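Local coordinates for protein putative methylthioribose-1-phosphate isomerase (Pyrococcus horikoshii OT3, PDB 6A34) that probably catalyses the interconversion of 5-methylthioribose 1-phosphate and 5-methylthioribulose 1-phosphate, a step of the methionine salvage pathway, at residues Asn111-Leu116 with Tyr137-Glu142; Asn162-Cys167 with Asp240-Gly245; Thr201-Gln206 with Pro301-Thr306; Asn252-Asn257 with Leu288-Asp293. One frame throughout, in Å; residues are numbered along the deposited sequence.

Contact 1. Residues Asn111-Leu116 with Tyr137-Glu142; sequences NRIKKL and YKIADE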
loop_
_atom_site.group_PDB
_atom_site.type_symbol
_atom_site.label_atom_id
_atom_site.label_comp_id
_atom_site.label_asym_id
_atom_site.label_seq_id
_atom_site.Cartn_x
_atom_site.Cartn_y
_atom_site.Cartn_z
ATOM N N ASN A 111 27.883 -15.486 -19.539
ATOM C CA ASN A 111 29.155 -16.078 -19.183
ATOM C C ASN A 111 29.168 -17.598 -19.388
ATOM O O ASN A 111 30.202 -18.172 -19.688
ATOM C CB ASN A 111 29.533 -15.776 -17.734
ATOM C CG ASN A 111 30.688 -14.812 -17.690
ATOM O OD1 ASN A 111 30.495 -13.598 -17.783
ATOM N ND2 ASN A 111 31.891 -15.364 -17.639
ATOM N N ARG A 112 28.050 -18.256 -19.110
ATOM C CA ARG A 112 27.895 -19.695 -19.329
ATOM C C ARG A 112 28.122 -20.041 -20.816
ATOM O O ARG A 112 28.725 -21.066 -21.130
ATOM C CB ARG A 112 26.490 -20.113 -18.900
ATOM C CG ARG A 112 26.177 -21.590 -19.086
ATOM C CD ARG A 112 24.838 -21.962 -18.466
ATOM N NE ARG A 112 24.385 -23.290 -18.870
ATOM C CZ ARG A 112 23.346 -23.884 -18.343
ATOM N NH1 ARG A 112 22.608 -23.212 -17.472
ATOM N NH2 ARG A 112 23.048 -25.133 -18.665
ATOM N N ILE A 113 27.625 -19.182 -21.719
ATOM C CA ILE A 113 27.737 -19.424 -23.159
ATOM C C ILE A 113 29.142 -19.045 -23.659
ATOM O O ILE A 113 29.807 -19.856 -24.287
ATOM C CB ILE A 113 26.620 -18.688 -23.897
ATOM C CG1 ILE A 113 25.269 -19.278 -23.478
ATOM C CG2 ILE A 113 26.867 -18.730 -25.404
ATOM C CD1 ILE A 113 24.094 -18.662 -24.180
ATOM N N LYS A 114 29.552 -17.805 -23.396
ATOM C CA LYS A 114 30.925 -17.320 -23.544
ATOM C C LYS A 114 31.942 -18.422 -23.174
ATOM O O LYS A 114 32.790 -18.773 -23.995
ATOM C CB LYS A 114 31.071 -16.055 -22.694
ATOM C CG LYS A 114 32.484 -15.571 -22.412
ATOM C CD LYS A 114 33.152 -14.900 -23.584
ATOM C CE LYS A 114 34.164 -13.856 -23.152
ATOM N NZ LYS A 114 34.822 -13.246 -24.332
ATOM N N LYS A 115 31.832 -18.985 -21.963
ATOM C CA LYS A 115 32.800 -19.946 -21.446
ATOM C C LYS A 115 32.739 -21.239 -22.269
ATOM O O LYS A 115 33.759 -21.838 -22.549
ATOM C CB LYS A 115 32.548 -20.279 -19.967
ATOM C CG LYS A 115 33.780 -20.619 -19.126
ATOM C CD LYS A 115 35.034 -20.976 -19.935
ATOM C CE LYS A 115 36.329 -20.972 -19.147
ATOM N NZ LYS A 115 36.763 -22.352 -18.825
ATOM N N LEU A 116 31.536 -21.692 -22.628
ATOM C CA LEU A 116 31.369 -22.896 -23.486
ATOM C C LEU A 116 32.056 -22.693 -24.854
ATOM O O LEU A 116 32.686 -23.597 -25.354
ATOM C CB LEU A 116 29.875 -23.175 -23.655
ATOM C CG LEU A 116 29.516 -24.413 -24.458
ATOM C CD1 LEU A 116 29.758 -25.662 -23.630
ATOM C CD2 LEU A 116 28.074 -24.346 -24.932
ATOM N N TYR A 137 18.875 -22.791 -25.197
ATOM C CA TYR A 137 17.656 -23.532 -24.921
ATOM C C TYR A 137 17.751 -24.175 -23.535
ATOM O O TYR A 137 16.751 -24.293 -22.831
ATOM C CB TYR A 137 17.337 -24.583 -25.986
ATOM C CG TYR A 137 16.652 -24.027 -27.212
ATOM C CD1 TYR A 137 15.391 -23.450 -27.133
ATOM C CD2 TYR A 137 17.255 -24.083 -28.457
ATOM C CE1 TYR A 137 14.750 -22.943 -28.249
ATOM C CE2 TYR A 137 16.624 -23.590 -29.586
ATOM C CZ TYR A 137 15.376 -23.005 -29.478
ATOM O OH TYR A 137 14.754 -22.508 -30.569
ATOM N N LYS A 138 18.953 -24.622 -23.174
ATOM C CA LYS A 138 19.185 -25.270 -21.901
ATOM C C LYS A 138 18.911 -24.286 -20.744
ATOM O O LYS A 138 18.363 -24.684 -19.757
ATOM C CB LYS A 138 20.620 -25.796 -21.830
ATOM C CG LYS A 138 20.841 -27.261 -22.162
ATOM C CD LYS A 138 22.290 -27.617 -21.824
ATOM C CE LYS A 138 22.776 -28.977 -22.278
ATOM N NZ LYS A 138 24.248 -29.061 -22.096
ATOM N N ILE A 139 19.352 -23.032 -20.883
ATOM C CA ILE A 139 19.162 -22.013 -19.881
ATOM C C ILE A 139 17.657 -21.812 -19.662
ATOM O O ILE A 139 17.179 -21.867 -18.537
ATOM C CB ILE A 139 19.906 -20.723 -20.267
ATOM C CG1 ILE A 139 21.418 -20.949 -20.236
ATOM C CG2 ILE A 139 19.508 -19.546 -19.365
ATOM C CD1 ILE A 139 22.214 -19.873 -20.963
ATOM N N ALA A 140 16.903 -21.650 -20.750
ATOM C CA ALA A 140 15.479 -21.417 -20.654
ATOM C C ALA A 140 14.804 -22.638 -20.029
ATOM O O ALA A 140 14.062 -22.464 -19.070
ATOM C CB ALA A 140 14.877 -21.081 -21.989
ATOM N N ASP A 141 15.088 -23.841 -20.556
ATOM C CA ASP A 141 14.390 -25.065 -20.150
ATOM C C ASP A 141 14.665 -25.409 -18.679
ATOM O O ASP A 141 13.823 -26.003 -18.035
ATOM C CB ASP A 141 14.773 -26.275 -21.014
ATOM C CG ASP A 141 14.381 -26.153 -22.480
ATOM O OD1 ASP A 141 13.435 -25.387 -22.775
ATOM O OD2 ASP A 141 15.083 -26.765 -23.328
ATOM N N GLU A 142 15.865 -25.110 -18.190
ATOM C CA GLU A 142 16.247 -25.353 -16.801
ATOM C C GLU A 142 15.366 -24.511 -15.867
ATOM O O GLU A 142 15.019 -24.953 -14.782
ATOM C CB GLU A 142 17.722 -25.004 -16.550
ATOM C CG GLU A 142 18.665 -26.161 -16.861
ATOM C CD GLU A 142 20.102 -25.774 -17.185
ATOM O OE1 GLU A 142 20.534 -24.675 -16.775
ATOM O OE2 GLU A 142 20.786 -26.570 -17.869
#
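Arg112 and Glu142 meet in a bidentate, end-on salt bridge between two helices. NH1 of Arg112 reaches OE1 of Glu142 at 2.6 Å, and NH2 of Arg112 reaches OE2 of Glu142 at 2.8 Å. Each oxygen offers its syn lone pair, and the guanidinium and carboxylate planes lie only 17° apart, so the pair fixes the rotation of both groups. The arginine spans the gap because its chain runs extended from CG to NE, starting with CG anti to the backbone N (chi1 179°). CG1 of Ile139 lies over one guanidinium face, 3.8 Å from NH1 of Arg112. Next to this, the tighter part is apolar: CD1 of Ile113 meets CD1 of Ile139 at 3.9 Å, and Leu70 of helix 59-76 packs on Ile113. The other side is loose and solvent-facing; there the exposed Lys138 merely brings CB to within 4.0 Å of NH2 of Arg112. Glu135 adds a second carboxylate, paired with NE of Arg112. A leucine in place of Arg112 would probably leave Glu142 without its cationic mate and uncover the flank of Ile139. With axes 11.7 Å apart and running 145° to each other, the segments of helices 104-119 and 125-157 form a roughly antiparallel helix pair, the gap spanned chiefly by the Arg112-Glu142 bridge.

Contact 2. Residues Asn162-Cys167 with Asp240-Gly245; sequences NILTHC and DAIIVG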
loop_
_atom_site.group_PDB
_atom_site.type_symbol
_atom_site.label_atom_id
_atom_site.label_comp_id
_atom_site.label_asym_id
_atom_site.label_seq_id
_atom_site.Cartn_x
_atom_site.Cartn_y
_atom_site.Cartn_z
ATOM N N ASN A 162 -7.522 -20.733 0.964
ATOM C CA ASN A 162 -7.279 -19.388 0.626
ATOM C C ASN A 162 -5.800 -19.105 0.907
ATOM O O ASN A 162 -5.328 -19.206 2.047
ATOM C CB ASN A 162 -8.240 -18.491 1.413
ATOM C CG ASN A 162 -9.705 -18.833 1.194
ATOM O OD1 ASN A 162 -10.087 -19.430 0.178
ATOM N ND2 ASN A 162 -10.546 -18.442 2.138
ATOM N N ILE A 163 -5.081 -18.762 -0.155
ATOM C CA ILE A 163 -3.679 -18.415 -0.132
ATOM C C ILE A 163 -3.531 -16.919 -0.413
ATOM O O ILE A 163 -4.287 -16.376 -1.194
ATOM C CB ILE A 163 -2.920 -19.212 -1.201
ATOM C CG1 ILE A 163 -3.218 -20.710 -1.112
ATOM C CG2 ILE A 163 -1.439 -18.887 -1.108
ATOM C CD1 ILE A 163 -2.926 -21.314 0.249
ATOM N N LEU A 164 -2.510 -16.294 0.178
ATOM C CA LEU A 164 -2.210 -14.852 -0.074
ATOM C C LEU A 164 -0.751 -14.724 -0.537
ATOM O O LEU A 164 0.134 -15.425 -0.089
ATOM C CB LEU A 164 -2.637 -14.073 1.182
ATOM C CG LEU A 164 -2.054 -12.720 1.613
ATOM C CD1 LEU A 164 -0.895 -12.181 0.812
ATOM C CD2 LEU A 164 -3.139 -11.669 1.779
ATOM N N THR A 165 -0.534 -13.864 -1.517
ATOM C CA THR A 165 0.809 -13.607 -2.006
ATOM C C THR A 165 0.978 -12.112 -2.251
ATOM O O THR A 165 0.069 -11.294 -1.982
ATOM C CB THR A 165 1.135 -14.466 -3.236
ATOM O OG1 THR A 165 2.543 -14.483 -3.496
ATOM C CG2 THR A 165 0.405 -14.015 -4.472
ATOM N N HIS A 166 2.200 -11.797 -2.689
ATOM C CA HIS A 166 2.758 -10.494 -2.725
ATOM C C HIS A 166 3.612 -10.373 -3.986
ATOM O O HIS A 166 4.316 -11.311 -4.368
ATOM C CB HIS A 166 3.571 -10.285 -1.443
ATOM C CG HIS A 166 3.866 -8.855 -1.115
ATOM N ND1 HIS A 166 2.938 -8.032 -0.528
ATOM C CD2 HIS A 166 4.979 -8.105 -1.258
ATOM C CE1 HIS A 166 3.466 -6.832 -0.327
ATOM N NE2 HIS A 166 4.715 -6.846 -0.758
ATOM N N CYS A 167 3.567 -9.197 -4.604
ATOM C CA CYS A 167 4.376 -8.873 -5.770
ATOM C C CYS A 167 3.989 -9.768 -6.949
ATOM O O CYS A 167 2.827 -10.182 -7.047
ATOM C CB CYS A 167 5.874 -8.977 -5.490
ATOM S SG CYS A 167 6.827 -7.883 -6.582
ATOM N N ASP A 240 -5.498 -19.011 4.812
ATOM C CA ASP A 240 -5.038 -20.285 5.332
ATOM C C ASP A 240 -3.507 -20.392 5.285
ATOM O O ASP A 240 -2.929 -21.054 6.109
ATOM C CB ASP A 240 -5.738 -21.438 4.601
ATOM C CG ASP A 240 -7.266 -21.379 4.661
ATOM O OD1 ASP A 240 -7.817 -21.158 5.769
ATOM O OD2 ASP A 240 -7.912 -21.528 3.584
ATOM N N ALA A 241 -2.853 -19.757 4.305
ATOM C CA ALA A 241 -1.402 -19.720 4.234
ATOM C C ALA A 241 -0.963 -18.583 3.315
ATOM O O ALA A 241 -1.740 -18.094 2.499
ATOM C CB ALA A 241 -0.869 -21.042 3.748
ATOM N N ILE A 242 0.293 -18.166 3.482
ATOM C CA ILE A 242 0.894 -17.085 2.728
ATOM C C ILE A 242 2.132 -17.642 2.012
ATOM O O ILE A 242 2.879 -18.358 2.583
ATOM C CB ILE A 242 1.256 -15.926 3.670
ATOM C CG1 ILE A 242 0.018 -15.300 4.307
ATOM C CG2 ILE A 242 2.096 -14.914 2.942
ATOM C CD1 ILE A 242 0.299 -14.523 5.579
ATOM N N ILE A 243 2.301 -17.331 0.733
ATOM C CA ILE A 243 3.448 -17.768 0.004
ATOM C C ILE A 243 4.005 -16.558 -0.726
ATOM O O ILE A 243 3.252 -15.790 -1.329
ATOM C CB ILE A 243 3.157 -18.963 -0.937
ATOM C CG1 ILE A 243 4.447 -19.444 -1.607
ATOM C CG2 ILE A 243 2.102 -18.672 -1.970
ATOM C CD1 ILE A 243 4.338 -20.774 -2.298
ATOM N N VAL A 244 5.323 -16.400 -0.618
ATOM C CA VAL A 244 6.028 -15.335 -1.280
ATOM C C VAL A 244 7.241 -15.907 -2.007
ATOM O O VAL A 244 7.702 -17.004 -1.716
ATOM C CB VAL A 244 6.452 -14.240 -0.296
ATOM C CG1 VAL A 244 5.241 -13.609 0.372
ATOM C CG2 VAL A 244 7.456 -14.774 0.706
ATOM N N GLY A 245 7.737 -15.150 -2.981
ATOM C CA GLY A 245 9.009 -15.476 -3.613
ATOM C C GLY A 245 10.158 -14.919 -2.792
ATOM O O GLY A 245 9.962 -14.484 -1.676
HETATM O O HOH W 1 -9.462 -18.902 5.270
HETATM O O HOH W 2 6.809 -12.294 -3.683
#
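Strands 161-165 and 241-244 run side by side in parallel, the axes of these short segments 4.7 Å apart and turned by 34°, with Ile163 bridged to Ala241 and Leu164 to Ile242. The ladder alternates: Leu164 N donates to Ala241 O at 3.0 Å, and Leu164 O receives Ile243 N almost head-on, with a C=O...N angle of 174°. On the face that carries Ile163 and Ala241, CG2 of Ile163 touches CG2 of Ile243 at 3.7 Å, and helix 180-189 covers the pair through Met187 and Val183. The face with Leu164 and Ile242 is packed against helix 261-270, where Ala268 lies on Ile242.

Two polar side chains finish the ladder at its ends. Asp240 turns OD2 back to the backbone N of Asn162, a nearly straight bond of 2.8 Å met on the anti side and somewhat out of the carboxylate plane, while its own N donates to Asn162 O; a water held by OD1 of Asp240 also reaches ND2 of Asn162, weakly. With an alanine in place of Asp240, the N-H of Asn162 is likely to lose this acceptor and the water its anchor. At the far end, OG1 of Thr165, anti to its backbone N (chi1 -165°), donates to Ile243 O at 2.6 Å, taking up a carbonyl that the backbone of His166 does not reach. Beyond it the strands part, and a water joins His166 O to Gly245 N. The chemistry implies a firmly bonded centre of the Rossmann-like sheet, whose strands part at their C-terminal ends, where Cys167, the probable transition-state stabiliser, follows.

Contact 3. Residues Thr201-Gln206 with Pro301-Thr306; sequences TRPVLQ and PEEVLT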
loop_
_atom_site.group_PDB
_atom_site.type_symbol
_atom_site.label_atom_id
_atom_site.label_comp_id
_atom_site.label_asym_id
_atom_site.label_seq_id
_atom_site.Cartn_x
_atom_site.Cartn_y
_atom_site.Cartn_z
ATOM N N THR A 201 0.899 -4.391 -4.114
ATOM C CA THR A 201 2.357 -4.260 -3.936
ATOM C C THR A 201 2.911 -2.924 -4.456
ATOM O O THR A 201 3.675 -2.854 -5.444
ATOM C CB THR A 201 3.106 -5.444 -4.559
ATOM O OG1 THR A 201 2.390 -6.649 -4.279
ATOM C CG2 THR A 201 4.505 -5.576 -3.997
ATOM N N ARG A 202 2.552 -1.857 -3.743
ATOM C CA ARG A 202 3.136 -0.549 -3.916
ATOM C C ARG A 202 4.605 -0.624 -3.507
ATOM O O ARG A 202 4.966 -1.471 -2.697
ATOM C CB ARG A 202 2.408 0.498 -3.057
ATOM C CG ARG A 202 1.148 1.080 -3.688
ATOM C CD ARG A 202 1.422 2.028 -4.846
ATOM N NE ARG A 202 1.989 3.290 -4.414
ATOM C CZ ARG A 202 2.504 4.198 -5.229
ATOM N NH1 ARG A 202 2.691 3.909 -6.510
ATOM N NH2 ARG A 202 2.830 5.380 -4.735
ATOM N N PRO A 203 5.440 0.261 -4.062
ATOM C CA PRO A 203 5.034 1.293 -5.005
ATOM C C PRO A 203 4.904 0.867 -6.477
ATOM O O PRO A 203 4.225 1.548 -7.252
ATOM C CB PRO A 203 6.157 2.338 -4.954
ATOM C CG PRO A 203 7.333 1.616 -4.332
ATOM C CD PRO A 203 6.679 0.643 -3.385
ATOM N N VAL A 204 5.572 -0.220 -6.885
ATOM C CA VAL A 204 5.722 -0.524 -8.313
ATOM C C VAL A 204 4.440 -1.190 -8.866
ATOM O O VAL A 204 4.214 -1.120 -10.044
ATOM C CB VAL A 204 7.022 -1.336 -8.572
ATOM C CG1 VAL A 204 7.193 -1.728 -10.033
ATOM C CG2 VAL A 204 8.268 -0.573 -8.138
ATOM N N LEU A 205 3.631 -1.820 -8.007
ATOM C CA LEU A 205 2.256 -2.356 -8.291
ATOM C C LEU A 205 2.270 -3.589 -9.201
ATOM O O LEU A 205 1.325 -3.824 -9.965
ATOM C CB LEU A 205 1.340 -1.264 -8.869
ATOM C CG LEU A 205 0.985 -0.162 -7.873
ATOM C CD1 LEU A 205 0.606 1.110 -8.612
ATOM C CD2 LEU A 205 -0.134 -0.594 -6.924
ATOM N N GLN A 206 3.290 -4.424 -9.034
ATOM C CA GLN A 206 3.436 -5.631 -9.828
ATOM C C GLN A 206 2.368 -6.648 -9.449
ATOM O O GLN A 206 2.059 -7.487 -10.265
ATOM C CB GLN A 206 4.853 -6.199 -9.719
ATOM C CG GLN A 206 5.874 -5.259 -10.345
ATOM C CD GLN A 206 7.229 -5.875 -10.582
ATOM O OE1 GLN A 206 7.714 -6.698 -9.806
ATOM N NE2 GLN A 206 7.860 -5.461 -11.663
ATOM N N PRO A 301 12.526 8.293 -5.909
ATOM C CA PRO A 301 11.370 8.777 -5.162
ATOM C C PRO A 301 10.107 8.915 -6.041
ATOM O O PRO A 301 8.979 8.912 -5.533
ATOM C CB PRO A 301 11.890 10.100 -4.571
ATOM C CG PRO A 301 12.957 10.552 -5.549
ATOM C CD PRO A 301 13.636 9.260 -5.983
ATOM N N GLU A 302 10.280 8.950 -7.362
ATOM C CA GLU A 302 9.144 9.057 -8.305
ATOM C C GLU A 302 8.231 7.828 -8.220
ATOM O O GLU A 302 7.038 7.958 -8.446
ATOM C CB GLU A 302 9.626 9.261 -9.742
ATOM C CG GLU A 302 10.328 10.612 -9.946
ATOM C CD GLU A 302 9.455 11.854 -9.767
ATOM O OE1 GLU A 302 8.429 11.963 -10.464
ATOM O OE2 GLU A 302 9.824 12.725 -8.962
ATOM N N GLU A 303 8.783 6.645 -7.944
ATOM C CA GLU A 303 7.962 5.463 -7.775
ATOM C C GLU A 303 6.913 5.653 -6.660
ATOM O O GLU A 303 5.867 5.048 -6.726
ATOM C CB GLU A 303 8.818 4.245 -7.439
ATOM C CG GLU A 303 9.732 3.784 -8.556
ATOM C CD GLU A 303 10.466 2.491 -8.193
ATOM O OE1 GLU A 303 10.507 2.137 -6.988
ATOM O OE2 GLU A 303 10.994 1.838 -9.108
ATOM N N VAL A 304 7.185 6.503 -5.659
ATOM C CA VAL A 304 6.204 6.768 -4.558
ATOM C C VAL A 304 5.336 8.019 -4.838
ATOM O O VAL A 304 4.158 8.041 -4.444
ATOM C CB VAL A 304 6.926 6.874 -3.203
ATOM C CG1 VAL A 304 5.984 7.296 -2.090
ATOM C CG2 VAL A 304 7.636 5.564 -2.838
ATOM N N LEU A 305 5.922 9.058 -5.455
ATOM C CA LEU A 305 5.250 10.338 -5.710
ATOM C C LEU A 305 4.203 10.140 -6.805
ATOM O O LEU A 305 3.235 10.866 -6.819
ATOM C CB LEU A 305 6.261 11.413 -6.129
ATOM C CG LEU A 305 7.324 11.742 -5.088
ATOM C CD1 LEU A 305 8.367 12.663 -5.672
ATOM C CD2 LEU A 305 6.720 12.352 -3.836
ATOM N N THR A 306 4.457 9.182 -7.711
ATOM C CA THR A 306 3.517 8.762 -8.721
ATOM C C THR A 306 3.010 7.340 -8.435
ATOM O O THR A 306 3.624 6.537 -7.725
ATOM C CB THR A 306 4.106 8.854 -10.134
ATOM O OG1 THR A 306 5.048 7.798 -10.293
ATOM C CG2 THR A 306 4.788 10.173 -10.435
#
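Arg202 points the edge of its guanidinium at the carbonyls of Val304 and Thr306, at and just beyond the C-terminal end of helix 302-305, while Pro203 lies over the group's face. NH1 of Arg202 donates to Thr306 O at 3.0 Å, on a lone pair and in the guanidinium plane. NH2 of Arg202 adds weak bonds to the same oxygen and to Val304 O, the latter 3.0 Å away but bent to 121°. Bends at chi2 (-72°) and chi3 (-71°) curl the chain back against the proline that follows it, so that CB of Pro203 stands 4.0 Å above the centre of the guanidinium plane.

The cis peptide before Pro203 belongs to the tight bend that presents this ring to the helix. CB of Pro203 is 3.3 Å from Glu303 O and touches CG2 of Val304 at 4.1 Å, a small apolar patch beside the polar edge. Glu303 crosses the ring and Val204 obliquely, its extended chain laying the carboxylate beside a methyl, with CG2 of Val204 3.7 Å from OE1 of Glu303. That oxygen takes its hydrogen bond from ND2 of Asn320.

At the helix end Thr306 folds back, its OG1 and N reaching Glu302 O from opposite faces of the carbonyl plane. NE of Arg202 has its salt bridge with Glu200 of the second subunit, and Asn228 of that subunit donates to Arg202 O. Chemically, a cation is likely to be favoured at the negative C-terminal end of a helix, and here one guanidinium joins that terminus, the loop before the probable substrate-binding Gln206 and the dimer interface.

Contact 4. Residues Asn252-Asn257 with Leu288-Asp293; sequences NGDFAN and LKSGKD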
loop_
_atom_site.group_PDB
_atom_site.type_symbol
_atom_site.label_atom_id
_atom_site.label_comp_id
_atom_site.label_asym_id
_atom_site.label_seq_id
_atom_site.Cartn_x
_atom_site.Cartn_y
_atom_site.Cartn_z
ATOM N N ASN A 252 21.396 -18.539 6.657
ATOM C CA ASN A 252 20.626 -18.866 7.857
ATOM C C ASN A 252 19.122 -18.840 7.532
ATOM O O ASN A 252 18.316 -18.969 8.416
ATOM C CB ASN A 252 20.903 -17.880 8.992
ATOM C CG ASN A 252 20.367 -16.493 8.692
ATOM O OD1 ASN A 252 20.018 -16.173 7.551
ATOM N ND2 ASN A 252 20.339 -15.641 9.697
ATOM N N GLY A 253 18.765 -18.591 6.271
ATOM C CA GLY A 253 17.366 -18.593 5.863
ATOM C C GLY A 253 16.722 -17.212 5.817
ATOM O O GLY A 253 15.639 -17.085 5.244
ATOM N N ASP A 254 17.367 -16.185 6.394
ATOM C CA ASP A 254 16.907 -14.787 6.205
ATOM C C ASP A 254 16.789 -14.584 4.695
ATOM O O ASP A 254 17.569 -15.163 3.932
ATOM C CB ASP A 254 17.838 -13.735 6.820
ATOM C CG ASP A 254 18.067 -13.841 8.322
ATOM O OD1 ASP A 254 17.357 -14.628 8.972
ATOM O OD2 ASP A 254 19.000 -13.162 8.825
ATOM N N PHE A 255 15.787 -13.822 4.248
ATOM C CA PHE A 255 15.693 -13.534 2.824
ATOM C C PHE A 255 15.210 -12.103 2.573
ATOM O O PHE A 255 14.474 -11.515 3.367
ATOM C CB PHE A 255 14.810 -14.557 2.105
ATOM C CG PHE A 255 13.345 -14.505 2.445
ATOM C CD1 PHE A 255 12.882 -14.968 3.665
ATOM C CD2 PHE A 255 12.422 -14.037 1.534
ATOM C CE1 PHE A 255 11.530 -14.917 3.976
ATOM C CE2 PHE A 255 11.076 -13.989 1.854
ATOM C CZ PHE A 255 10.634 -14.403 3.076
ATOM N N ALA A 256 15.664 -11.581 1.433
ATOM C CA ALA A 256 15.249 -10.332 0.852
ATOM C C ALA A 256 14.111 -10.591 -0.131
ATOM O O ALA A 256 14.143 -11.548 -0.887
ATOM C CB ALA A 256 16.429 -9.688 0.165
ATOM N N ASN A 257 13.073 -9.762 -0.080
ATOM C CA ASN A 257 11.984 -9.860 -1.066
ATOM C C ASN A 257 11.364 -8.465 -1.163
ATOM O O ASN A 257 11.713 -7.605 -0.350
ATOM C CB ASN A 257 10.987 -10.975 -0.727
ATOM C CG ASN A 257 10.108 -11.353 -1.903
ATOM O OD1 ASN A 257 10.617 -11.622 -2.992
ATOM N ND2 ASN A 257 8.791 -11.302 -1.717
ATOM N N LEU A 288 26.649 -15.281 2.198
ATOM C CA LEU A 288 26.215 -14.351 3.268
ATOM C C LEU A 288 25.615 -15.159 4.426
ATOM O O LEU A 288 24.832 -16.066 4.203
ATOM C CB LEU A 288 25.190 -13.351 2.721
ATOM C CG LEU A 288 25.598 -12.519 1.502
ATOM C CD1 LEU A 288 24.486 -11.545 1.144
ATOM C CD2 LEU A 288 26.890 -11.740 1.734
ATOM N N LYS A 289 25.964 -14.798 5.663
ATOM C CA LYS A 289 25.605 -15.577 6.839
ATOM C C LYS A 289 24.192 -15.204 7.314
ATOM O O LYS A 289 23.472 -16.046 7.828
ATOM C CB LYS A 289 26.606 -15.340 7.973
ATOM C CG LYS A 289 28.003 -15.922 7.763
ATOM C CD LYS A 289 28.965 -15.561 8.907
ATOM C CE LYS A 289 30.445 -15.697 8.570
ATOM N NZ LYS A 289 31.288 -14.591 9.103
ATOM N N SER A 290 23.810 -13.934 7.163
ATOM C CA SER A 290 22.569 -13.448 7.699
ATOM C C SER A 290 22.084 -12.200 6.950
ATOM O O SER A 290 22.796 -11.578 6.132
ATOM C CB SER A 290 22.671 -13.208 9.181
ATOM O OG SER A 290 23.033 -11.876 9.436
ATOM N N GLY A 291 20.820 -11.880 7.223
ATOM C CA GLY A 291 20.077 -10.812 6.562
ATOM C C GLY A 291 20.760 -9.459 6.666
ATOM O O GLY A 291 20.709 -8.684 5.708
ATOM N N LYS A 292 21.447 -9.201 7.781
ATOM C CA LYS A 292 22.098 -7.875 8.024
ATOM C C LYS A 292 23.223 -7.601 7.002
ATOM O O LYS A 292 23.639 -6.445 6.850
ATOM C CB LYS A 292 22.582 -7.728 9.472
ATOM C CG LYS A 292 23.261 -8.951 10.078
ATOM C CD LYS A 292 24.379 -8.643 11.058
ATOM C CE LYS A 292 25.524 -7.888 10.406
ATOM N NZ LYS A 292 26.840 -8.395 10.852
ATOM N N ASP A 293 23.657 -8.633 6.267
ATOM C CA ASP A 293 24.698 -8.524 5.212
ATOM C C ASP A 293 24.084 -8.239 3.830
ATOM O O ASP A 293 24.817 -8.055 2.872
ATOM C CB ASP A 293 25.553 -9.802 5.123
ATOM C CG ASP A 293 26.108 -10.284 6.458
ATOM O OD1 ASP A 293 26.557 -9.404 7.268
ATOM O OD2 ASP A 293 26.076 -11.538 6.701
#
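Asp254 and Gly291 carry the main hydrogen bond: Gly291 N donates to OD2 of Asp254 at 2.7 Å, along the oxygen's anti lone pair. The same OD2 accepts ND2 of Asn252 at 2.9 Å, this time from well above the carboxylate plane, so two N-H groups, one from each segment, grip it. OD1 of Asp254 has its own partner, the backbone N of His328. Backbone bonding across the contact is slight: Asn252 N makes a weak, bent bond of 3.4 Å to Lys289 O.

The turn itself is an Asx turn, in which OD1 of Asn252 takes Asp254 N at 2.9 Å. It forms the turn of the beta hairpin of strands 248-250 and 255-258, in the smaller mixed sheet. The torsion of Asn252 (chi1 68°) sets CG between the backbone N and the carbonyl carbon, which lets both ends of the amide serve Asp254.

Van der Waals contact fills the remainder. The amide of Asn252 lies against the backbone of 289-290, with its CG 3.3 Å from Lys289 O and its ND2 3.4 Å from CB of Ser290. Gly291 comes so close to Asp254 that a side chain there would collide with OD2.

Chemistry follows place in these four contacts, no two of which share a helix or strand, though helix 125-157 of contact 1 is followed by strand 161-165 of contact 2. Contact 2 is the buried core, two neighbouring strands of the main sheet joined by backbone bonds and aliphatic side chains. Contact 1, at the surface, joins two helices by a salt bridge and a few methyls. Contacts 3 and 4 are intermediate, each tying a turn through side chains to backbone groups: a cation on carbonyls, then a carboxylate on an amide N-H. Contact 2 touches both, through Cys167 N to Thr201 OG1 (2.8 Å) and through Val244 against Phe255. Contacts 2 and 3 reach the second subunit.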